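PDB 3KA5: ribosome-associated protein Y (PSrp-1) from Clostridium acetobutylicum, which probably drives the pairing of active 70S ribosomes into translationally inactive 100S dimers during stationary phase. Local coordinates for residues Glu17-Leu20 / Glu21-Leu24; Phe32-Gly35 / Asp36-Glu39. One frame throughout, in Å; residues are numbered along the deposited sequence.

Contact 1. Residues Glu17-Leu20 / Glu21-Leu24; sequences EAVL and EMEL
Two turns of the amphipathic helix 15-25, which lies against the three-stranded antiparallel sheet of this C-terminal domain of a long-type hibernation promoting factor, bring L20 and L24 together on its outer side. The two leucines meet at an oblique angle: CG of L20 and CD1 of L24 are 3.8 Å apart, and CD1 of L20 also reaches CG of L24 at 4.0 Å. L24 makes this possible by holding CG anti to its carbonyl carbon (chi1 -68°), which swings the branch back along the helix. The same turn places CG of L24 3.3 Å from O of L20, the oxygen that accepts the amide of L24 in a bond of 2.9 Å. The carbonyls of E17, A18, V19 and L20 accept the amides of E21, M22, E23 and L24, the regular i to i+4 pattern of an alpha-helix.

On the inner side, small A18, branched V19 and selenomethionine M22 suit the close approach to the sheet. Methyl CE of M22 comes to 4.4 Å from CG1 of V19, a light contact, while both residues touch Y51; A18 and M22 also pack on F30. V19 further meets I2 of the second subunit, so this side of the helix contributes to the dimer interface.

The glutamates keep to the margins. With chi1 at -79°, CG of E21 lies 3.3 Å from O of E17 and faces CG of E17 at 4.3 Å; the bend at chi2 then turns the carboxylate. The two carboxylates do not touch, but with OE2 of E17 4.7 Å from OE2 of E21 the like charges would repel mildly, probably making each acid slightly harder to ionise than it would be alone.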
ATOM      1  N   GLU B  17      13.723   2.148  -7.216  1.00 13.11           N
ATOM      2  CA  GLU B  17      13.120   3.203  -8.014  1.00 10.36           C
ATOM      3  C   GLU B  17      11.834   3.669  -7.342  1.00 11.94           C
ATOM      4  O   GLU B  17      11.490   4.846  -7.408  1.00 11.30           O
ATOM      5  CB  GLU B  17      12.795   2.718  -9.431  1.00 12.48           C
ATOM      6  CG  GLU B  17      12.332   3.857 -10.340  1.00 16.34           C
ATOM      7  CD  GLU B  17      11.883   3.381 -11.707  1.00 23.19           C
ATOM      8  OE1 GLU B  17      12.448   2.390 -12.205  1.00 28.07           O
ATOM      9  OE2 GLU B  17      10.972   4.012 -12.290  1.00 27.18           O
ATOM     10  N   ALA B  18      11.120   2.746  -6.698  1.00 12.43           N
ATOM     11  CA  ALA B  18       9.879   3.108  -6.022  1.00 12.65           C
ATOM     12  C   ALA B  18      10.150   4.058  -4.857  1.00 13.49           C
ATOM     13  O   ALA B  18       9.399   5.011  -4.635  1.00 12.90           O
ATOM     14  CB  ALA B  18       9.152   1.849  -5.520  1.00 11.77           C
ATOM     15  N   VAL B  19      11.212   3.796  -4.096  1.00 10.26           N
ATOM     16  CA  VAL B  19      11.540   4.671  -2.974  1.00 12.85           C
ATOM     17  C   VAL B  19      11.898   6.060  -3.484  1.00 11.01           C
ATOM     18  O   VAL B  19      11.499   7.072  -2.904  1.00 11.67           O
ATOM     19  CB  VAL B  19      12.725   4.122  -2.145  1.00 12.02           C
ATOM     20  CG1 VAL B  19      13.178   5.158  -1.131  1.00 13.54           C
ATOM     21  CG2 VAL B  19      12.310   2.852  -1.438  1.00 15.57           C
ATOM     22  N   LEU B  20      12.655   6.107  -4.574  1.00 10.57           N
ATOM     23  CA  LEU B  20      13.054   7.380  -5.169  1.00  8.81           C
ATOM     24  C   LEU B  20      11.817   8.146  -5.639  1.00 11.37           C
ATOM     25  O   LEU B  20      11.669   9.336  -5.362  1.00 10.61           O
ATOM     26  CB  LEU B  20      14.002   7.116  -6.345  1.00  9.70           C
ATOM     27  CG  LEU B  20      14.530   8.286  -7.180  1.00 14.78           C
ATOM     28  CD1 LEU B  20      15.163   9.345  -6.287  1.00 14.54           C
ATOM     29  CD2 LEU B  20      15.550   7.742  -8.186  1.00 20.87           C
ATOM     30  N   GLU B  21      10.932   7.449  -6.348  1.00 11.82           N
ATOM     31  CA  GLU B  21       9.694   8.047  -6.850  1.00 10.63           C
ATOM     32  C   GLU B  21       8.834   8.570  -5.713  1.00 13.09           C
ATOM     33  O   GLU B  21       8.258   9.661  -5.798  1.00 13.57           O
ATOM     34  CB  GLU B  21       8.887   7.015  -7.640  1.00 11.04           C
ATOM     35  CG  GLU B  21       9.385   6.776  -9.043  1.00 12.55           C
ATOM     36  CD  GLU B  21       9.294   8.020  -9.895  1.00 16.57           C
ATOM     37  OE1 GLU B  21       8.215   8.644  -9.921  1.00 23.75           O
ATOM     38  OE2 GLU B  21      10.295   8.374 -10.539  1.00 26.26           O
HETATM   39  N   MSE B  22       8.730   7.785  -4.646  1.00 13.36           N
HETATM   40  CA  MSE B  22       7.923   8.211  -3.515  1.00 14.01           C
HETATM   41  C   MSE B  22       8.440   9.534  -2.983  1.00 11.17           C
HETATM   42  O   MSE B  22       7.660  10.436  -2.683  1.00 14.42           O
HETATM   43  CB  MSE B  22       7.939   7.159  -2.402  1.00 11.65           C
HETATM   44  CG  MSE B  22       7.190   7.592  -1.156  1.00 13.16           C
HETATM   45 SE   MSE B  22       7.266   6.194   0.189  1.00 25.46          SE
HETATM   46  CE  MSE B  22       9.170   6.026   0.336  1.00 15.87           C
ATOM     47  N   GLU B  23       9.758   9.664  -2.878  1.00 10.56           N
ATOM     48  CA  GLU B  23      10.345  10.897  -2.376  0.50  3.59           C
ATOM     49  C   GLU B  23      10.216  12.075  -3.343  1.00 10.83           C
ATOM     50  O   GLU B  23       9.895  13.191  -2.929  1.00 13.63           O
ATOM     51  CB  GLU B  23      11.814  10.669  -2.027  0.50 14.22           C
ATOM     52  CG  GLU B  23      12.010   9.735  -0.851  0.50 18.34           C
ATOM     53  CD  GLU B  23      11.359  10.266   0.412  0.50 25.65           C
ATOM     54  OE1 GLU B  23      11.639  11.427   0.776  0.50 31.43           O
ATOM     55  OE2 GLU B  23      10.570   9.528   1.037  0.50 26.76           O
ATOM     56  N   LEU B  24      10.467  11.829  -4.626  1.00 10.28           N
ATOM     57  CA  LEU B  24      10.381  12.881  -5.639  1.00 12.73           C
ATOM     58  C   LEU B  24       8.965  13.427  -5.739  1.00 10.36           C
ATOM     59  O   LEU B  24       8.767  14.618  -5.980  1.00 12.20           O
ATOM     60  CB  LEU B  24      10.808  12.339  -7.010  1.00 11.27           C
ATOM     61  CG  LEU B  24      12.283  11.968  -7.189  1.00 16.89           C
ATOM     62  CD1 LEU B  24      12.477  11.233  -8.511  1.00 19.65           C
ATOM     63  CD2 LEU B  24      13.133  13.220  -7.148  1.00 23.06           C
TER

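Contact 2. Residues Phe32-Gly35 / Asp36-Glu39; sequences FQNG and DSNE
The flat amide of N34 has the hydroxyl of S37 over one face, OG lying 3.9 Å from CG of N34, and on the other face CE1 of F32, at 4.2 Å from the same carbon. Its oxygen end turns into an Asx turn at the start of the beta-hairpin loop between strands 29-34 and 39-45: N of D36 donates to OD1 of N34 at 2.7 Å, tilted only 16° from the amide plane. Chi1 of -169° lets the asparagine do this, carrying the amide over the loop. D36 runs beside it in the same direction, its carboxylate turned 70° from the amide, with CB of D36 3.1 Å from OD1 of N34.

The two arms of the hairpin are joined by N of N34, which gives a hydrogen to O of E39 at 2.8 Å; the strongly bent bond from N of N38 to O of N34 is only a weak addition. G35, D36 and S37 follow right-handed helical or nearby conformations, after which N38 takes a left-handed one, which asparagine tolerates better than most residues. Polar side chains suit this largely exposed turn, whereas F32 is buried against V43 and M13. CB of N34 rests 3.3 Å from O of E39.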
ATOM      1  N   PHE B  32       3.221   0.090  -5.935  1.00  9.57           N
ATOM      2  CA  PHE B  32       3.801  -0.160  -7.247  1.00 13.83           C
ATOM      3  C   PHE B  32       3.861  -1.639  -7.596  1.00 14.81           C
ATOM      4  O   PHE B  32       3.764  -2.507  -6.727  1.00 17.27           O
ATOM      5  CB  PHE B  32       5.214   0.433  -7.318  1.00 12.15           C
ATOM      6  CG  PHE B  32       6.237  -0.318  -6.498  1.00 13.45           C
ATOM      7  CD1 PHE B  32       7.225  -1.068  -7.118  1.00 12.28           C
ATOM      8  CD2 PHE B  32       6.212  -0.266  -5.104  1.00 10.22           C
ATOM      9  CE1 PHE B  32       8.177  -1.766  -6.369  1.00 17.95           C
ATOM     10  CE2 PHE B  32       7.160  -0.958  -4.344  1.00 13.95           C
ATOM     11  CZ  PHE B  32       8.143  -1.708  -4.979  1.00 11.15           C
ATOM     12  N   GLN B  33       4.015  -1.913  -8.884  1.00  9.64           N
ATOM     13  CA  GLN B  33       4.129  -3.279  -9.372  1.00 15.03           C
ATOM     14  C   GLN B  33       5.624  -3.566  -9.345  1.00 17.69           C
ATOM     15  O   GLN B  33       6.378  -2.945 -10.086  1.00 15.87           O
ATOM     16  CB  GLN B  33       3.606  -3.358 -10.809  1.00 18.73           C
ATOM     17  CG  GLN B  33       3.829  -4.689 -11.496  1.00 32.14           C
ATOM     18  CD  GLN B  33       2.810  -5.727 -11.093  1.00 40.51           C
ATOM     19  OE1 GLN B  33       2.719  -6.105  -9.926  1.00 45.64           O
ATOM     20  NE2 GLN B  33       2.031  -6.195 -12.062  1.00 44.62           N
ATOM     21  N   ASN B  34       6.054  -4.478  -8.478  1.00 16.57           N
ATOM     22  CA  ASN B  34       7.471  -4.814  -8.372  1.00 16.52           C
ATOM     23  C   ASN B  34       7.883  -5.610  -9.605  1.00 20.49           C
ATOM     24  O   ASN B  34       7.356  -6.693  -9.851  1.00 19.54           O
ATOM     25  CB  ASN B  34       7.727  -5.647  -7.111  1.00 20.74           C
ATOM     26  CG  ASN B  34       9.204  -5.801  -6.805  1.00 23.67           C
ATOM     27  OD1 ASN B  34      10.009  -6.035  -7.702  1.00 29.46           O
ATOM     28  ND2 ASN B  34       9.567  -5.676  -5.532  1.00 23.73           N
ATOM     29  N   GLY B  35       8.824  -5.071 -10.373  1.00 18.60           N
ATOM     30  CA  GLY B  35       9.271  -5.747 -11.577  1.00 22.33           C
ATOM     31  C   GLY B  35      10.089  -7.003 -11.332  1.00 25.33           C
ATOM     32  O   GLY B  35      10.326  -7.779 -12.254  1.00 32.59           O
ATOM     33  N   ASP B  36      10.519  -7.202 -10.091  1.00 23.87           N
ATOM     34  CA  ASP B  36      11.319  -8.371  -9.735  1.00 37.71           C
ATOM     35  C   ASP B  36      10.452  -9.595  -9.470  1.00 39.69           C
ATOM     36  O   ASP B  36      10.819 -10.712  -9.825  1.00 45.77           O
ATOM     37  CB  ASP B  36      12.168  -8.064  -8.494  1.00 40.35           C
ATOM     38  CG  ASP B  36      12.905  -9.285  -7.965  1.00 51.55           C
ATOM     39  OD1 ASP B  36      12.251 -10.187  -7.396  1.00 56.10           O
ATOM     40  OD2 ASP B  36      14.145  -9.342  -8.120  1.00 54.96           O
ATOM     41  N   SER B  37       9.296  -9.377  -8.853  1.00 40.36           N
ATOM     42  CA  SER B  37       8.396 -10.472  -8.518  1.00 32.63           C
ATOM     43  C   SER B  37       7.061 -10.411  -9.248  1.00 40.85           C
ATOM     44  O   SER B  37       6.215 -11.289  -9.071  1.00 43.04           O
ATOM     45  CB  SER B  37       8.141 -10.479  -7.014  1.00 36.90           C
ATOM     46  OG  SER B  37       7.496  -9.282  -6.613  1.00 36.98           O
ATOM     47  N   ASN B  38       6.871  -9.377 -10.060  1.00 37.12           N
ATOM     48  CA  ASN B  38       5.628  -9.211 -10.806  1.00 37.18           C
ATOM     49  C   ASN B  38       4.423  -9.078  -9.876  1.00 33.55           C
ATOM     50  O   ASN B  38       3.291  -9.353 -10.275  1.00 39.04           O
ATOM     51  CB  ASN B  38       5.410 -10.398 -11.753  1.00 40.60           C
ATOM     52  CG  ASN B  38       6.452 -10.472 -12.855  1.00 50.51           C
ATOM     53  OD1 ASN B  38       6.471 -11.421 -13.644  1.00 50.77           O
ATOM     54  ND2 ASN B  38       7.323  -9.470 -12.919  1.00 46.95           N
ATOM     55  N   GLU B  39       4.661  -8.660  -8.638  1.00 25.98           N
ATOM     56  CA  GLU B  39       3.569  -8.493  -7.685  0.50 20.89           C
ATOM     57  C   GLU B  39       3.510  -7.068  -7.152  1.00 22.91           C
ATOM     58  O   GLU B  39       4.506  -6.345  -7.163  1.00 18.44           O
ATOM     59  CB  GLU B  39       3.727  -9.471  -6.516  0.50 22.56           C
ATOM     60  CG  GLU B  39       3.823 -10.931  -6.942  0.50 28.38           C
ATOM     61  CD  GLU B  39       4.083 -11.864  -5.776  0.50 35.37           C
ATOM     62  OE1 GLU B  39       4.586 -11.386  -4.738  0.50 37.08           O
ATOM     63  OE2 GLU B  39       3.798 -13.076  -5.899  0.50 38.89           O
TER

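In the fold
Contact 1 lies within helix 15-25 and contact 2 at the far end of the next strand and its hairpin loop, their centres about 15 Å apart. They meet in the core, where CB of A18 packs at 3.6 Å against CE2 of F32, joining helix to sheet; V43 of the middle strand touches both of these residues. A18, V19 and M22 are buried, as are F32 and N34, while L20, L24, G35, D36 and N38 are exposed. In the helix, repetitive main-chain bonds leave side chains to meet by apolar contact; in the turn, where that repeat is lost, a side-chain amide takes up a backbone N-H. Of the two, contact 1 alone touches the second subunit.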